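Local coordinates for putative uncharacterized protein (Staphylococcus aureus, PDB 3R2T) that is of unknown function but belongs to the staphylococcal and streptococcal toxin family as the probably secreted superantigen-like protein SSL8, at residues L192-K196 and Y197-E201. Sequence-based numbering, arbitrary orientation.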
loop_
_atom_site.group_PDB
_atom_site.type_symbol
_atom_site.label_atom_id
_atom_site.label_comp_id
_atom_site.label_asym_id
_atom_site.label_seq_id
_atom_site.Cartn_x
_atom_site.Cartn_y
_atom_site.Cartn_z
ATOM N N LEU A 192 17.483 -4.362 18.071
ATOM C CA LEU A 192 18.464 -4.515 19.128
ATOM C C LEU A 192 18.139 -3.590 20.298
ATOM O O LEU A 192 18.252 -3.994 21.447
ATOM C CB LEU A 192 19.854 -4.265 18.586
ATOM C CG LEU A 192 21.031 -4.500 19.524
ATOM C CD1 LEU A 192 22.280 -4.752 18.693
ATOM C CD2 LEU A 192 21.197 -3.354 20.501
ATOM N N LEU A 193 17.698 -2.369 20.005
ATOM C CA LEU A 193 17.369 -1.400 21.062
ATOM C C LEU A 193 16.155 -1.831 21.861
ATOM O O LEU A 193 16.069 -1.579 23.068
ATOM C CB LEU A 193 17.120 -0.024 20.459
ATOM C CG LEU A 193 18.331 0.582 19.751
ATOM C CD1 LEU A 193 17.943 1.884 19.060
ATOM C CD2 LEU A 193 19.478 0.764 20.735
ATOM N N ILE A 194 15.204 -2.485 21.198
ATOM C CA ILE A 194 14.012 -2.942 21.907
ATOM C C ILE A 194 14.365 -4.066 22.857
ATOM O O ILE A 194 13.967 -4.068 24.024
ATOM C CB ILE A 194 12.918 -3.453 20.952
ATOM C CG1 ILE A 194 12.332 -2.290 20.142
ATOM C CG2 ILE A 194 11.777 -4.174 21.766
ATOM C CD1 ILE A 194 11.380 -2.700 19.024
ATOM N N LYS A 195 15.130 -5.035 22.371
ATOM C CA LYS A 195 15.470 -6.195 23.194
ATOM C C LYS A 195 16.467 -5.896 24.321
ATOM O O LYS A 195 16.318 -6.422 25.416
ATOM C CB LYS A 195 15.932 -7.363 22.303
ATOM C CG LYS A 195 17.275 -7.195 21.644
ATOM C CD LYS A 195 17.377 -8.057 20.376
ATOM C CE LYS A 195 18.733 -7.875 19.659
ATOM N NZ LYS A 195 18.650 -8.184 18.197
ATOM N N LYS A 196 17.458 -5.041 24.071
ATOM C CA LYS A 196 18.454 -4.715 25.110
ATOM C C LYS A 196 18.310 -3.406 25.891
ATOM O O LYS A 196 18.893 -3.282 26.966
ATOM C CB LYS A 196 19.829 -4.726 24.468
ATOM C CG LYS A 196 20.098 -6.018 23.734
ATOM C CD LYS A 196 21.468 -6.081 23.086
ATOM C CE LYS A 196 22.580 -6.109 24.104
ATOM N NZ LYS A 196 23.878 -6.458 23.459
ATOM N N TYR A 197 17.573 -2.431 25.355
ATOM C CA TYR A 197 17.398 -1.135 26.024
ATOM C C TYR A 197 15.927 -0.775 26.265
ATOM O O TYR A 197 15.608 0.350 26.607
ATOM C CB TYR A 197 18.102 -0.042 25.217
ATOM C CG TYR A 197 19.594 -0.259 25.162
ATOM C CD1 TYR A 197 20.415 0.248 26.150
ATOM C CD2 TYR A 197 20.170 -1.014 24.156
ATOM C CE1 TYR A 197 21.773 0.037 26.127
ATOM C CE2 TYR A 197 21.537 -1.241 24.121
ATOM C CZ TYR A 197 22.335 -0.706 25.111
ATOM O OH TYR A 197 23.695 -0.909 25.104
ATOM N N LYS A 198 15.042 -1.751 26.098
ATOM C CA LYS A 198 13.600 -1.559 26.293
ATOM C C LYS A 198 13.026 -0.354 25.514
ATOM O O LYS A 198 12.193 0.399 26.019
ATOM C CB LYS A 198 13.275 -1.497 27.789
ATOM C CG LYS A 198 13.783 -2.752 28.536
ATOM C CD LYS A 198 13.369 -2.841 30.014
ATOM C CE LYS A 198 11.865 -3.070 30.188
ATOM N NZ LYS A 198 11.493 -3.325 31.618
ATOM N N LEU A 199 13.478 -0.184 24.274
ATOM C CA LEU A 199 12.964 0.876 23.441
ATOM C C LEU A 199 11.489 0.578 23.200
ATOM O O LEU A 199 11.108 -0.577 22.972
ATOM C CB LEU A 199 13.705 0.944 22.099
ATOM C CG LEU A 199 13.201 2.022 21.132
ATOM C CD1 LEU A 199 13.408 3.424 21.718
ATOM C CD2 LEU A 199 13.865 1.894 19.745
ATOM N N TYR A 200 10.679 1.631 23.253
ATOM C CA TYR A 200 9.232 1.564 23.052
ATOM C C TYR A 200 8.513 0.732 24.121
ATOM O O TYR A 200 7.416 0.245 23.875
ATOM C CB TYR A 200 8.848 1.043 21.646
ATOM C CG TYR A 200 9.527 1.734 20.488
ATOM C CD1 TYR A 200 9.454 3.111 20.338
ATOM C CD2 TYR A 200 10.197 1.004 19.519
ATOM C CE1 TYR A 200 10.071 3.755 19.273
ATOM C CE2 TYR A 200 10.818 1.637 18.434
ATOM C CZ TYR A 200 10.744 3.017 18.321
ATOM O OH TYR A 200 11.350 3.662 17.261
ATOM N N GLU A 201 9.123 0.567 25.295
ATOM C CA GLU A 201 8.494 -0.196 26.392
ATOM C C GLU A 201 8.404 0.639 27.663
ATOM O O GLU A 201 8.555 0.113 28.764
ATOM C CB GLU A 201 9.254 -1.496 26.692
ATOM C CG GLU A 201 9.251 -2.514 25.552
ATOM C CD GLU A 201 9.908 -3.844 25.934
ATOM O OE1 GLU A 201 10.402 -3.962 27.079
ATOM O OE2 GLU A 201 9.926 -4.768 25.088
#
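Leu193 O receives two backbone N-H groups where helix 182-197 of the beta-grasp domain gives way to a loop. Tyr197 N donates to Leu193 O at 2.9 Å, and Leu199 N reaches the same Leu193 O at 3.2 Å along a straighter path, N-H...O 163°. The donors approach from opposite faces of the carbonyl plane. Between them Lys198 takes a positive phi, 52°, which ends the helical course and brings Leu199 N back to the helix; with the Leu193-Leu199 side-chain contact, these are features of a Schellman motif. A type II beta turn from Lys198 to Glu201 follows.

Apolar contacts flank this polar pair. Leu199 CD2 meets Leu193 CB at 3.8 Å, and Leu193 CD2 lies 3.9 Å from Tyr197 CD2, obliquely to the ring, while Leu192 CD2 reaches the ring's edge. With CG beside its own backbone N (chi1 -64°), the Tyr197 ring folds back so that Lys196 O sits over one face. Ile194 CD1 meets the edge of the Tyr200 ring in its plane, 3.9 Å from Tyr200 CD2; Leu199 CG covers one face of that ring. Behind these groups, Leu193 and Tyr197 rest on Val158 of strand 156-160, whereas Ile194 and Tyr200 touch helix 57-68.

The polar ends reach further. Lys196 NZ forms a salt bridge with Glu171, whose carboxylate also bonds Tyr197 OH; Tyr200 OH bonds Leu223 O and Arg190, and Glu201 OE2 bonds His64. The chemistry implies a helix C-terminus closed by its own backbone and leucines, with two tyrosines tied by their hydroxyls to neighbouring parts of the fold; the ammonium of Lys196 would be expected to favour the ionised form of Glu171.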